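Local coordinates for protein urea carboxylase (Thermus thermophilus, PDB 3OEP) that is of unknown function, a KipI-KipA homologue built of cyclophilin-like domains that is probably not an allophanate hydrolase, at residues P206-L214 and R356-L367. Residues are numbered along the deposited sequence; the frame is centred on the assembly and turned at random.
Sequences PEPRPLELL and RIGRPLWAGDVL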
ATOM      1  N   PRO A 206     -10.676 -11.561 -18.111  1.00 18.61           N
ATOM      2  CA  PRO A 206      -9.279 -11.841 -17.784  1.00 20.03           C
ATOM      3  C   PRO A 206      -8.833 -11.153 -16.490  1.00 19.13           C
ATOM      4  O   PRO A 206      -9.438 -10.165 -16.072  1.00 17.64           O
ATOM      5  CB  PRO A 206      -8.505 -11.289 -18.990  1.00 21.88           C
ATOM      6  CG  PRO A 206      -9.426 -10.344 -19.674  1.00 23.23           C
ATOM      7  CD  PRO A 206     -10.832 -10.746 -19.329  1.00 20.55           C
ATOM      8  N   GLU A 207      -7.784 -11.673 -15.860  1.00 20.07           N
ATOM      9  CA  GLU A 207      -7.184 -10.986 -14.723  1.00 20.71           C
ATOM     10  C   GLU A 207      -6.581  -9.677 -15.215  1.00 21.59           C
ATOM     11  O   GLU A 207      -6.045  -9.629 -16.331  1.00 24.89           O
ATOM     12  CB  GLU A 207      -6.070 -11.809 -14.083  1.00 21.28           C
ATOM     13  CG  GLU A 207      -6.511 -13.058 -13.381  1.00 27.55           C
ATOM     14  CD  GLU A 207      -5.397 -13.681 -12.557  1.00 31.15           C
ATOM     15  OE1 GLU A 207      -4.280 -13.113 -12.515  1.00 32.96           O
ATOM     16  OE2 GLU A 207      -5.637 -14.747 -11.957  1.00 35.62           O
ATOM     17  N   PRO A 208      -6.641  -8.621 -14.388  1.00 26.70           N
ATOM     18  CA  PRO A 208      -5.948  -7.385 -14.734  1.00 26.28           C
ATOM     19  C   PRO A 208      -4.490  -7.646 -15.095  1.00 24.23           C
ATOM     20  O   PRO A 208      -3.803  -8.390 -14.397  1.00 21.39           O
ATOM     21  CB  PRO A 208      -6.038  -6.556 -13.452  1.00 25.85           C
ATOM     22  CG  PRO A 208      -7.239  -7.062 -12.748  1.00 27.91           C
ATOM     23  CD  PRO A 208      -7.394  -8.503 -13.126  1.00 27.13           C
ATOM     24  N   ARG A 209      -4.040  -7.046 -16.187  1.00 25.76           N
ATOM     25  CA  ARG A 209      -2.666  -7.186 -16.628  1.00 24.92           C
ATOM     26  C   ARG A 209      -1.822  -6.062 -16.017  1.00 24.70           C
ATOM     27  O   ARG A 209      -2.291  -4.934 -15.941  1.00 23.78           O
ATOM     28  CB  ARG A 209      -2.626  -7.119 -18.150  1.00 28.40           C
ATOM     29  CG  ARG A 209      -1.271  -7.377 -18.747  1.00 30.28           C
ATOM     30  CD  ARG A 209      -1.388  -7.681 -20.229  1.00 35.64           C
ATOM     31  NE  ARG A 209      -2.119  -6.642 -20.958  1.00 39.05           N
ATOM     32  CZ  ARG A 209      -1.593  -5.498 -21.397  1.00 38.50           C
ATOM     33  NH1 ARG A 209      -0.313  -5.208 -21.188  1.00 36.10           N
ATOM     34  NH2 ARG A 209      -2.359  -4.631 -22.050  1.00 43.98           N
ATOM     35  N   PRO A 210      -0.587  -6.364 -15.570  1.00 23.19           N
ATOM     36  CA  PRO A 210       0.236  -5.303 -14.978  1.00 23.55           C
ATOM     37  C   PRO A 210       0.425  -4.104 -15.908  1.00 22.91           C
ATOM     38  O   PRO A 210       0.568  -4.280 -17.122  1.00 22.12           O
ATOM     39  CB  PRO A 210       1.575  -6.001 -14.702  1.00 25.83           C
ATOM     40  CG  PRO A 210       1.228  -7.442 -14.588  1.00 26.17           C
ATOM     41  CD  PRO A 210       0.103  -7.668 -15.537  1.00 26.18           C
ATOM     42  N   LEU A 211       0.381  -2.902 -15.337  1.00 20.41           N
ATOM     43  CA  LEU A 211       0.578  -1.669 -16.096  1.00 20.63           C
ATOM     44  C   LEU A 211       2.054  -1.310 -16.065  1.00 19.05           C
ATOM     45  O   LEU A 211       2.615  -1.124 -14.997  1.00 16.68           O
ATOM     46  CB  LEU A 211      -0.239  -0.522 -15.498  1.00 20.50           C
ATOM     47  CG  LEU A 211      -0.116   0.848 -16.180  1.00 22.78           C
ATOM     48  CD1 LEU A 211      -0.651   0.805 -17.608  1.00 22.17           C
ATOM     49  CD2 LEU A 211      -0.827   1.928 -15.376  1.00 18.92           C
ATOM     50  N   GLU A 212       2.673  -1.219 -17.239  1.00 20.89           N
ATOM     51  CA  GLU A 212       4.078  -0.817 -17.343  1.00 22.48           C
ATOM     52  C   GLU A 212       4.224   0.685 -17.138  1.00 22.87           C
ATOM     53  O   GLU A 212       3.544   1.476 -17.797  1.00 24.32           O
ATOM     54  CB  GLU A 212       4.646  -1.197 -18.716  1.00 24.94           C
ATOM     55  CG  GLU A 212       4.944  -2.680 -18.882  1.00 30.71           C
ATOM     56  CD  GLU A 212       6.263  -3.113 -18.247  1.00 35.81           C
ATOM     57  OE1 GLU A 212       7.098  -2.246 -17.906  1.00 39.36           O
ATOM     58  OE2 GLU A 212       6.468  -4.337 -18.097  1.00 42.06           O
ATOM     59  N   LEU A 213       5.113   1.067 -16.226  1.00 20.84           N
ATOM     60  CA  LEU A 213       5.447   2.471 -16.000  1.00 21.23           C
ATOM     61  C   LEU A 213       6.758   2.858 -16.697  1.00 21.21           C
ATOM     62  O   LEU A 213       6.919   3.988 -17.149  1.00 22.26           O
ATOM     63  CB  LEU A 213       5.534   2.753 -14.504  1.00 19.80           C
ATOM     64  CG  LEU A 213       4.274   2.386 -13.713  1.00 22.23           C
ATOM     65  CD1 LEU A 213       4.458   2.695 -12.243  1.00 23.60           C
ATOM     66  CD2 LEU A 213       3.053   3.114 -14.283  1.00 22.14           C
ATOM     67  N   LEU A 214       7.683   1.915 -16.800  1.00 22.75           N
ATOM     68  CA  LEU A 214       8.979   2.200 -17.413  1.00 22.76           C
ATOM     69  C   LEU A 214       8.839   2.315 -18.921  1.00 23.46           C
ATOM     70  O   LEU A 214       8.193   1.472 -19.546  1.00 25.06           O
ATOM     71  CB  LEU A 214       9.986   1.109 -17.069  1.00 23.75           C
ATOM     72  CG  LEU A 214      10.400   1.049 -15.600  1.00 26.92           C
ATOM     73  CD1 LEU A 214      11.296  -0.156 -15.364  1.00 34.16           C
ATOM     74  CD2 LEU A 214      11.090   2.335 -15.188  1.00 28.08           C
ATOM     75  N   ARG A 356      -1.033  -4.247  -9.303  1.00 16.28           N
ATOM     76  CA  ARG A 356      -0.326  -4.507 -10.561  1.00 17.16           C
ATOM     77  C   ARG A 356      -0.032  -3.218 -11.343  1.00 17.69           C
ATOM     78  O   ARG A 356      -0.161  -3.166 -12.569  1.00 18.47           O
ATOM     79  CB  ARG A 356      -1.087  -5.537 -11.404  1.00 18.72           C
ATOM     80  CG  ARG A 356      -1.248  -6.873 -10.692  1.00 20.29           C
ATOM     81  CD  ARG A 356      -1.932  -7.913 -11.554  1.00 23.40           C
ATOM     82  NE  ARG A 356      -2.035  -9.194 -10.857  1.00 26.60           N
ATOM     83  CZ  ARG A 356      -2.583 -10.296 -11.365  1.00 28.59           C
ATOM     84  NH1 ARG A 356      -3.100 -10.296 -12.589  1.00 30.36           N
ATOM     85  NH2 ARG A 356      -2.620 -11.409 -10.639  1.00 32.04           N
ATOM     86  N   ILE A 357       0.352  -2.179 -10.605  1.00 14.62           N
ATOM     87  CA  ILE A 357       0.811  -0.932 -11.179  1.00 15.55           C
ATOM     88  C   ILE A 357       2.331  -0.956 -11.024  1.00 16.00           C
ATOM     89  O   ILE A 357       2.856  -0.976  -9.906  1.00 15.27           O
ATOM     90  CB  ILE A 357       0.190   0.278 -10.466  1.00 18.00           C
ATOM     91  CG1 ILE A 357      -1.333   0.295 -10.671  1.00 20.56           C
ATOM     92  CG2 ILE A 357       0.801   1.589 -10.978  1.00 16.77           C
ATOM     93  CD1 ILE A 357      -2.068   1.087  -9.619  1.00 26.42           C
ATOM     94  N   GLY A 358       3.029  -1.008 -12.150  1.00 16.02           N
ATOM     95  CA  GLY A 358       4.476  -1.210 -12.148  1.00 16.31           C
ATOM     96  C   GLY A 358       4.853  -2.623 -11.740  1.00 17.02           C
ATOM     97  O   GLY A 358       3.992  -3.497 -11.583  1.00 17.84           O
ATOM     98  N   ARG A 359       6.152  -2.849 -11.580  1.00 15.64           N
ATOM     99  CA  ARG A 359       6.677  -4.172 -11.261  1.00 15.78           C
ATOM    100  C   ARG A 359       8.122  -4.071 -10.811  1.00 15.29           C
ATOM    101  O   ARG A 359       8.772  -3.057 -11.066  1.00 14.57           O
ATOM    102  CB  ARG A 359       6.620  -5.075 -12.490  1.00 17.41           C
ATOM    103  CG  ARG A 359       7.383  -4.523 -13.676  1.00 20.34           C
ATOM    104  CD  ARG A 359       7.565  -5.555 -14.758  1.00 23.11           C
ATOM    105  NE  ARG A 359       8.160  -4.947 -15.945  1.00 25.67           N
ATOM    106  CZ  ARG A 359       9.455  -4.669 -16.094  1.00 28.15           C
ATOM    107  NH1 ARG A 359      10.334  -4.947 -15.134  1.00 25.00           N
ATOM    108  NH2 ARG A 359       9.875  -4.112 -17.229  1.00 25.26           N
ATOM    109  N   PRO A 360       8.643  -5.132 -10.180  1.00 15.56           N
ATOM    110  CA  PRO A 360      10.076  -5.162  -9.922  1.00 15.21           C
ATOM    111  C   PRO A 360      10.888  -5.264 -11.212  1.00 15.37           C
ATOM    112  O   PRO A 360      10.380  -5.723 -12.249  1.00 16.20           O
ATOM    113  CB  PRO A 360      10.264  -6.423  -9.070  1.00 16.73           C
ATOM    114  CG  PRO A 360       8.897  -6.790  -8.597  1.00 18.16           C
ATOM    115  CD  PRO A 360       7.970  -6.330  -9.654  1.00 17.49           C
ATOM    116  N   LEU A 361      12.141  -4.837 -11.147  1.00 14.48           N
ATOM    117  CA  LEU A 361      13.001  -4.899 -12.316  1.00 14.92           C
ATOM    118  C   LEU A 361      13.272  -6.350 -12.699  1.00 14.92           C
ATOM    119  O   LEU A 361      13.292  -7.250 -11.840  1.00 15.25           O
ATOM    120  CB  LEU A 361      14.311  -4.144 -12.083  1.00 16.34           C
ATOM    121  CG  LEU A 361      14.163  -2.657 -11.743  1.00 17.01           C
ATOM    122  CD1 LEU A 361      15.525  -2.048 -11.450  1.00 22.28           C
ATOM    123  CD2 LEU A 361      13.456  -1.902 -12.869  1.00 21.85           C
ATOM    124  N   TRP A 362      13.432  -6.547 -14.007  1.00 15.32           N
ATOM    125  CA  TRP A 362      13.709  -7.835 -14.635  1.00 18.26           C
ATOM    126  C   TRP A 362      15.060  -7.747 -15.320  1.00 16.50           C
ATOM    127  O   TRP A 362      15.455  -6.676 -15.776  1.00 16.40           O
ATOM    128  CB  TRP A 362      12.737  -8.091 -15.779  1.00 20.12           C
ATOM    129  CG  TRP A 362      11.392  -8.583 -15.452  1.00 31.85           C
ATOM    130  CD1 TRP A 362      11.016  -9.319 -14.373  1.00 35.75           C
ATOM    131  CD2 TRP A 362      10.234  -8.445 -16.278  1.00 36.13           C
ATOM    132  NE1 TRP A 362       9.675  -9.619 -14.457  1.00 44.68           N
ATOM    133  CE2 TRP A 362       9.173  -9.094 -15.620  1.00 41.98           C
ATOM    134  CE3 TRP A 362       9.989  -7.820 -17.507  1.00 38.41           C
ATOM    135  CZ2 TRP A 362       7.880  -9.137 -16.148  1.00 44.36           C
ATOM    136  CZ3 TRP A 362       8.704  -7.862 -18.034  1.00 41.09           C
ATOM    137  CH2 TRP A 362       7.667  -8.514 -17.352  1.00 42.19           C
ATOM    138  N   ALA A 363      15.733  -8.886 -15.446  1.00 16.80           N
ATOM    139  CA  ALA A 363      16.918  -8.977 -16.294  1.00 16.37           C
ATOM    140  C   ALA A 363      16.576  -8.443 -17.683  1.00 16.30           C
ATOM    141  O   ALA A 363      15.530  -8.786 -18.246  1.00 16.23           O
ATOM    142  CB  ALA A 363      17.407 -10.426 -16.385  1.00 18.99           C
ATOM    143  N   GLY A 364      17.432  -7.571 -18.209  1.00 16.71           N
ATOM    144  CA  GLY A 364      17.255  -7.006 -19.546  1.00 15.79           C
ATOM    145  C   GLY A 364      16.582  -5.645 -19.575  1.00 15.38           C
ATOM    146  O   GLY A 364      16.551  -4.996 -20.622  1.00 15.70           O
ATOM    147  N   ASP A 365      16.032  -5.204 -18.443  1.00 14.31           N
ATOM    148  CA  ASP A 365      15.436  -3.872 -18.368  1.00 14.81           C
ATOM    149  C   ASP A 365      16.498  -2.819 -18.650  1.00 13.52           C
ATOM    150  O   ASP A 365      17.612  -2.888 -18.119  1.00 14.03           O
ATOM    151  CB  ASP A 365      14.823  -3.592 -16.988  1.00 14.17           C
ATOM    152  CG  ASP A 365      13.442  -4.203 -16.810  1.00 19.76           C
ATOM    153  OD1 ASP A 365      12.781  -4.557 -17.811  1.00 22.03           O
ATOM    154  OD2 ASP A 365      13.004  -4.319 -15.648  1.00 19.38           O
ATOM    155  N   VAL A 366      16.140  -1.842 -19.472  1.00 12.16           N
ATOM    156  CA  VAL A 366      16.979  -0.667 -19.688  1.00 14.26           C
ATOM    157  C   VAL A 366      16.280   0.545 -19.079  1.00 15.25           C
ATOM    158  O   VAL A 366      15.123   0.835 -19.412  1.00 17.81           O
ATOM    159  CB  VAL A 366      17.250  -0.435 -21.175  1.00 16.42           C
ATOM    160  CG1 VAL A 366      17.996   0.877 -21.389  1.00 17.55           C
ATOM    161  CG2 VAL A 366      18.046  -1.602 -21.737  1.00 19.99           C
ATOM    162  N   LEU A 367      16.974   1.219 -18.170  1.00 13.54           N
ATOM    163  CA  LEU A 367      16.457   2.436 -17.535  1.00 13.82           C
ATOM    164  C   LEU A 367      17.154   3.642 -18.126  1.00 14.59           C
ATOM    165  O   LEU A 367      18.350   3.581 -18.430  1.00 14.82           O
ATOM    166  CB  LEU A 367      16.702   2.410 -16.034  1.00 15.19           C
ATOM    167  CG  LEU A 367      16.189   1.184 -15.278  1.00 17.52           C
ATOM    168  CD1 LEU A 367      16.302   1.419 -13.772  1.00 19.06           C
ATOM    169  CD2 LEU A 367      14.765   0.848 -15.668  1.00 19.80           C
TER
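Extended from CG to NE (chi2 -177°), the Arg-356 chain runs alongside 206-214 and brings its guanidinium to Glu-207, while a bend in Glu-212 (chi2 -80°) turns that carboxylate back to Arg-359. NH1 and NH2 of Arg-356 both grip Glu-207 OE1 from one face of the carboxylate in a salt bridge, the NH2 bond being 3.0 Å; NH1 also donates to Pro-208 O at 2.7 Å, and the two acceptors lie near the guanidinium plane, fixing its rotation. Next come two backbone bonds, Leu-211 N to Arg-356 O (2.8 Å) and Gly-358 N to Leu-211 O (2.9 Å), which make a single beta bridge. It ties the linker between strands 194-199 and 221-225, which probably leads from the KipI-like to the KipA-like half, to the loop before edge strand 366-368. Arg-359 NE points almost straight at Glu-212 OE2 (2.8 Å), on the syn side but out of the carboxylate plane, the carboxylate and guanidinium planes 63° apart. NH1 and NH2 clasp the two Asp-365 oxygens end-on, completing a Glu-212/Arg-359/Asp-365 salt-bridge network, and Trp-362 covers one guanidinium face. Beyond this network Leu-214 CD1 packs on Leu-367 CD2 at 3.6 Å and Leu-361 CD2 at 3.7 Å, beside strand 221-225.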